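PDB 4FMV: glucuronoarabinoxylan endo-1,4-beta-xylanase from Clostridium papyrosolvens, which probably hydrolyses internal beta-1,4 linkages of plant cell-wall xylan, this chain being the family 30 catalytic part of a longer modular protein. Local coordinates for residues I324-T329 with Q336-Q341; V5-G10 with V313-G318. All coordinates share one frame; numbering follows the deposited sequence.

Interaction 1 (I324-T329 with Q336-Q341)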
loop_
_atom_site.group_PDB
_atom_site.type_symbol
_atom_site.label_atom_id
_atom_site.label_comp_id
_atom_site.label_asym_id
_atom_site.label_seq_id
_atom_site.Cartn_x
_atom_site.Cartn_y
_atom_site.Cartn_z
ATOM N N ILE A 324 15.109 -11.388 3.421
ATOM C CA ILE A 324 15.862 -10.717 2.350
ATOM C C ILE A 324 15.106 -10.918 1.045
ATOM O O ILE A 324 14.784 -12.051 0.666
ATOM C CB ILE A 324 17.278 -11.299 2.174
ATOM C CG1 ILE A 324 18.092 -11.128 3.457
ATOM C CG2 ILE A 324 17.999 -10.650 0.982
ATOM C CD1 ILE A 324 19.294 -12.064 3.547
ATOM N N VAL A 325 14.801 -9.811 0.377
ATOM C CA VAL A 325 14.144 -9.835 -0.918
ATOM C C VAL A 325 15.152 -9.357 -1.946
ATOM O O VAL A 325 15.644 -8.208 -1.885
ATOM C CB VAL A 325 12.887 -8.934 -0.935
ATOM C CG1 VAL A 325 12.249 -8.884 -2.338
ATOM C CG2 VAL A 325 11.879 -9.410 0.117
ATOM N N ALA A 326 15.474 -10.244 -2.880
ATOM C CA ALA A 326 16.494 -9.961 -3.892
ATOM C C ALA A 326 15.915 -10.116 -5.288
ATOM O O ALA A 326 15.418 -11.184 -5.654
ATOM C CB ALA A 326 17.700 -10.866 -3.699
ATOM N N ILE A 327 15.973 -9.034 -6.058
ATOM C CA ILE A 327 15.404 -8.982 -7.395
ATOM C C ILE A 327 16.531 -8.970 -8.417
ATOM O O ILE A 327 17.456 -8.188 -8.283
ATOM C CB ILE A 327 14.567 -7.698 -7.585
ATOM C CG1 ILE A 327 13.432 -7.637 -6.555
ATOM C CG2 ILE A 327 14.018 -7.621 -9.025
ATOM C CD1 ILE A 327 12.904 -6.242 -6.272
ATOM N N ASN A 328 16.485 -9.863 -9.408
ATOM C CA ASN A 328 17.449 -9.807 -10.512
ATOM C C ASN A 328 16.721 -9.494 -11.819
ATOM O O ASN A 328 16.060 -10.370 -12.377
ATOM C CB ASN A 328 18.196 -11.145 -10.624
ATOM C CG ASN A 328 19.070 -11.235 -11.864
ATOM O OD1 ASN A 328 19.444 -10.217 -12.456
ATOM N ND2 ASN A 328 19.417 -12.467 -12.258
ATOM N N THR A 329 16.878 -8.269 -12.327
ATOM C CA THR A 329 16.164 -7.843 -13.540
ATOM C C THR A 329 16.980 -8.170 -14.783
ATOM O O THR A 329 16.543 -7.910 -15.913
ATOM C CB THR A 329 15.846 -6.320 -13.551
ATOM O OG1 THR A 329 17.069 -5.570 -13.628
ATOM C CG2 THR A 329 15.098 -5.899 -12.297
ATOM N N GLN A 336 24.720 -14.407 -5.853
ATOM C CA GLN A 336 24.857 -13.288 -4.920
ATOM C C GLN A 336 25.200 -13.780 -3.515
ATOM O O GLN A 336 24.524 -14.664 -2.964
ATOM C CB GLN A 336 23.589 -12.433 -4.885
ATOM C CG GLN A 336 23.664 -11.248 -3.899
ATOM C CD GLN A 336 24.718 -10.218 -4.291
ATOM O OE1 GLN A 336 24.606 -9.566 -5.334
ATOM N NE2 GLN A 336 25.744 -10.067 -3.461
ATOM N N LYS A 337 26.256 -13.209 -2.940
ATOM C CA LYS A 337 26.663 -13.546 -1.577
ATOM C C LYS A 337 26.052 -12.552 -0.600
ATOM O O LYS A 337 26.036 -11.332 -0.850
ATOM C CB LYS A 337 28.185 -13.521 -1.452
ATOM C CG LYS A 337 28.681 -13.814 -0.049
ATOM C CD LYS A 337 30.184 -13.660 0.030
ATOM C CE LYS A 337 30.736 -14.115 1.378
ATOM N NZ LYS A 337 30.776 -15.600 1.434
ATOM N N PHE A 338 25.531 -13.081 0.503
ATOM C CA PHE A 338 24.927 -12.257 1.534
ATOM C C PHE A 338 25.648 -12.474 2.864
ATOM O O PHE A 338 25.971 -13.608 3.208
ATOM C CB PHE A 338 23.456 -12.621 1.710
ATOM C CG PHE A 338 22.627 -12.485 0.461
ATOM C CD1 PHE A 338 21.974 -11.301 0.177
ATOM C CD2 PHE A 338 22.459 -13.559 -0.401
ATOM C CE1 PHE A 338 21.178 -11.174 -0.956
ATOM C CE2 PHE A 338 21.671 -13.441 -1.544
ATOM C CZ PHE A 338 21.034 -12.244 -1.820
ATOM N N ASN A 339 25.883 -11.390 3.604
ATOM C CA ASN A 339 26.530 -11.449 4.918
ATOM C C ASN A 339 25.683 -10.779 5.997
ATOM O O ASN A 339 25.362 -9.594 5.890
ATOM C CB ASN A 339 27.883 -10.731 4.903
ATOM C CG ASN A 339 28.798 -11.218 3.812
ATOM O OD1 ASN A 339 28.774 -12.396 3.430
ATOM N ND2 ASN A 339 29.635 -10.315 3.310
ATOM N N PHE A 340 25.354 -11.522 7.051
ATOM C CA PHE A 340 24.660 -10.951 8.198
ATOM C C PHE A 340 25.656 -10.331 9.164
ATOM O O PHE A 340 26.712 -10.925 9.468
ATOM C CB PHE A 340 23.870 -12.023 8.931
ATOM C CG PHE A 340 22.758 -12.636 8.112
ATOM C CD1 PHE A 340 21.568 -11.941 7.897
ATOM C CD2 PHE A 340 22.885 -13.925 7.594
ATOM C CE1 PHE A 340 20.537 -12.509 7.161
ATOM C CE2 PHE A 340 21.862 -14.501 6.866
ATOM C CZ PHE A 340 20.686 -13.791 6.645
ATOM N N GLN A 341 25.335 -9.132 9.640
ATOM C CA GLN A 341 26.087 -8.574 10.743
ATOM C C GLN A 341 25.152 -8.133 11.870
ATOM O O GLN A 341 23.967 -7.837 11.651
ATOM C CB GLN A 341 27.078 -7.489 10.279
ATOM C CG GLN A 341 26.510 -6.124 9.990
ATOM C CD GLN A 341 27.538 -5.203 9.339
ATOM O OE1 GLN A 341 28.660 -5.618 9.029
ATOM N NE2 GLN A 341 27.162 -3.939 9.146
#

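Interaction 2 (V5-G10 with V313-G318)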
loop_
_atom_site.group_PDB
_atom_site.type_symbol
_atom_site.label_atom_id
_atom_site.label_comp_id
_atom_site.label_asym_id
_atom_site.label_seq_id
_atom_site.Cartn_x
_atom_site.Cartn_y
_atom_site.Cartn_z
ATOM N N VAL A 5 26.477 -8.535 -0.394
ATOM C CA VAL A 5 25.465 -7.769 0.309
ATOM C C VAL A 5 25.719 -7.916 1.804
ATOM O O VAL A 5 25.885 -9.033 2.309
ATOM C CB VAL A 5 24.048 -8.278 -0.007
ATOM C CG1 VAL A 5 23.038 -7.723 1.002
ATOM C CG2 VAL A 5 23.652 -7.880 -1.405
ATOM N N THR A 6 25.772 -6.789 2.503
ATOM C CA THR A 6 25.849 -6.786 3.962
ATOM C C THR A 6 24.468 -6.484 4.529
ATOM O O THR A 6 23.901 -5.427 4.260
ATOM C CB THR A 6 26.838 -5.722 4.459
ATOM O OG1 THR A 6 28.118 -5.935 3.847
ATOM C CG2 THR A 6 26.993 -5.791 5.970
ATOM N N VAL A 7 23.905 -7.418 5.283
ATOM C CA VAL A 7 22.623 -7.174 5.942
ATOM C C VAL A 7 22.897 -6.868 7.408
ATOM O O VAL A 7 23.395 -7.726 8.148
ATOM C CB VAL A 7 21.658 -8.373 5.796
ATOM C CG1 VAL A 7 20.322 -8.082 6.480
ATOM C CG2 VAL A 7 21.422 -8.676 4.334
ATOM N N ASN A 8 22.627 -5.635 7.832
ATOM C CA ASN A 8 22.939 -5.297 9.217
ATOM C C ASN A 8 21.655 -5.349 9.996
ATOM O O ASN A 8 20.845 -4.432 9.953
ATOM C CB ASN A 8 23.550 -3.895 9.307
ATOM C CG ASN A 8 23.858 -3.478 10.747
ATOM O OD1 ASN A 8 23.822 -4.298 11.664
ATOM N ND2 ASN A 8 24.159 -2.199 10.944
ATOM N N LEU A 9 21.525 -6.408 10.778
ATOM C CA LEU A 9 20.287 -6.716 11.483
ATOM C C LEU A 9 20.109 -5.759 12.649
ATOM O O LEU A 9 19.036 -5.685 13.249
ATOM C CB LEU A 9 20.338 -8.156 11.998
ATOM C CG LEU A 9 20.397 -9.216 10.899
ATOM C CD1 LEU A 9 20.709 -10.593 11.462
ATOM C CD2 LEU A 9 19.078 -9.218 10.111
ATOM N N GLY A 10 21.182 -5.039 12.968
ATOM C CA GLY A 10 21.200 -4.161 14.119
ATOM C C GLY A 10 20.860 -2.741 13.736
ATOM O O GLY A 10 20.725 -1.873 14.608
ATOM N N VAL A 313 18.275 -5.259 -3.669
ATOM C CA VAL A 313 18.092 -6.046 -2.456
ATOM C C VAL A 313 17.596 -5.200 -1.295
ATOM O O VAL A 313 18.079 -4.091 -1.083
ATOM C CB VAL A 313 19.417 -6.772 -2.044
ATOM C CG1 VAL A 313 19.256 -7.490 -0.700
ATOM C CG2 VAL A 313 19.847 -7.753 -3.129
ATOM N N SER A 314 16.623 -5.717 -0.549
ATOM C CA SER A 314 16.223 -5.090 0.713
ATOM C C SER A 314 16.131 -6.174 1.762
ATOM O O SER A 314 16.152 -7.343 1.420
ATOM C CB SER A 314 14.896 -4.332 0.580
ATOM O OG SER A 314 13.859 -5.126 0.015
ATOM N N ALA A 315 16.053 -5.793 3.033
ATOM C CA ALA A 315 16.038 -6.769 4.123
ATOM C C ALA A 315 15.189 -6.277 5.299
ATOM O O ALA A 315 15.013 -5.081 5.478
ATOM C CB ALA A 315 17.476 -7.084 4.573
ATOM N N TYR A 316 14.653 -7.204 6.090
ATOM C CA TYR A 316 13.689 -6.877 7.145
ATOM C C TYR A 316 13.856 -7.857 8.302
ATOM O O TYR A 316 14.341 -8.970 8.101
ATOM C CB TYR A 316 12.251 -6.982 6.598
ATOM C CG TYR A 316 12.081 -6.288 5.273
ATOM C CD1 TYR A 316 12.580 -6.863 4.101
ATOM C CD2 TYR A 316 11.468 -5.037 5.185
ATOM C CE1 TYR A 316 12.457 -6.223 2.871
ATOM C CE2 TYR A 316 11.356 -4.381 3.956
ATOM C CZ TYR A 316 11.857 -4.989 2.807
ATOM O OH TYR A 316 11.751 -4.381 1.586
ATOM N N THR A 317 13.465 -7.455 9.512
ATOM C CA THR A 317 13.487 -8.373 10.656
ATOM C C THR A 317 12.255 -8.200 11.523
ATOM O O THR A 317 11.636 -7.138 11.541
ATOM C CB THR A 317 14.701 -8.161 11.600
ATOM O OG1 THR A 317 14.694 -6.816 12.101
ATOM C CG2 THR A 317 16.006 -8.430 10.896
ATOM N N GLY A 318 11.927 -9.250 12.268
ATOM C CA GLY A 318 10.884 -9.203 13.275
ATOM C C GLY A 318 10.532 -10.627 13.651
ATOM O O GLY A 318 10.888 -11.546 12.921
#

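Interaction 1 (I324-T329 with Q336-Q341)
The Phe338 ring presents its edge to Ala326, whose CB lies near the ring plane, 4.1 Å from CZ. On one face sits the CG methylene of Gln336, 3.5 Å above the plane and shifted toward the rim. This is face-to-face packing in the beta sandwich that flanks the (beta/alpha)8 barrel of family 30 enzymes: the strands of 324-329 and 336-341 run nearly antiparallel, their N-to-C directions 159° apart, but with axes 10.8 Å from each other they are joined through side chains and not by pairing.

Ile324 divides its branches between two rings. Its CG2, on the side opposite the backbone N, approaches Phe338 CE1 obliquely at 3.8 Å, the isoleucine and the phenylalanine reaching out from opposing strands to overlap alongside. CG1 lies anti to the carbonyl carbon instead (chi1 -61°), and the extended second torsion then carries CD1 to Phe340, also at a slant, 3.8 Å from CZ and equally close to CE1. One isoleucine thus touches both phenylalanines. Farther out, Phe372 stacks on Phe338, and the Phe384 ring meets it at a steep tilt, so aromatic rings gather round Phe338.

Ser371 OG is hydrogen-bonded to Phe338 O, Asn339 OD1 and Lys337 NZ. The amide nitrogen of Gln336 is bonded twice: NE2 donates to Ser3 O, near the chain start, and to Lys337 O at 2.9 Å, the latter nearly straight at 168°, with the acceptor close to the Gln336 amide plane.

Interaction 2 (V5-G10 with V313-G318)
Leu9 CD2 and Thr317 CG2 meet at 3.3 Å, tighter than an ordinary methyl contact, their side chains crossing at a slant. They close one end of a row of side-chain pairs between opposing layers of the side beta domain of this family 30 glycosidase. Next in the row, Val7 CG1 rests on Ala315 CB at 3.6 Å; the small alanine leaves the valine room to approach, and here the two backbones come nearest, with CA atoms of Val7 and Ala315 6.8 Å apart. At the other end Val5 and Val313 reach toward each other tip to tip. Both valines hold CG1 anti to the backbone N (chi1 165° and 175°), and the matching rotamers set like branch against like: Val5 CG1 is 4.2 Å from Val313 CG1, and the CG2 atoms are equally spaced.

Every second residue of an extended strand faces the same way, and because the touching parts run only 15° apart the pairs stay in step. Methyl groups make all three contacts.

Outside this row, strand 5-8 has backbone bonds to Lys337, Asn339 and Gln341 on strand 334-341. It also pairs antiparallel with strand 299-303, which pairs in turn with 311-318 and so links the two layers at that edge; Ala315 and Thr317 lean on its Val301. Val7 and Val313 share Ile324 as a further neighbour. On the far side of strand 311-318, Ser314 OG and Tyr316 OH are hydrogen-bonded at 2.7 Å.

At Leu9 and Gly10 the chain turns a corner, and an Asx turn spans it. Asn8 OD1, which also bonds Asn342 ND2, takes the Gly10 N-H at 3.0 Å, with the donor well above the Asn8 carbonyl plane.

Overall arrangement
Interactions 1 and 2 are neighbouring parts of one sandwich interior, their centres about 9 Å apart. Strand 5-8 pairs in parallel with strand 334-341, and strand 311-318 pairs antiparallel with strand 321-328, so the two contacts join the same two layers through adjacent strands. Probable backbone hydrogen bonds, Asn339 N to Val5 O and Val7 N to Asn339 O, both 2.7 Å, stitch them together. Interaction 1 is wholly buried and dominated by phenylalanine rings. Interaction 2 is aliphatic, buried at the Val5-Val313 and Val7-Ala315 pairs and partly exposed at Leu9 and Thr317. It brings the chain start against a segment some 300 residues later, whereas interaction 1 joins consecutive strands.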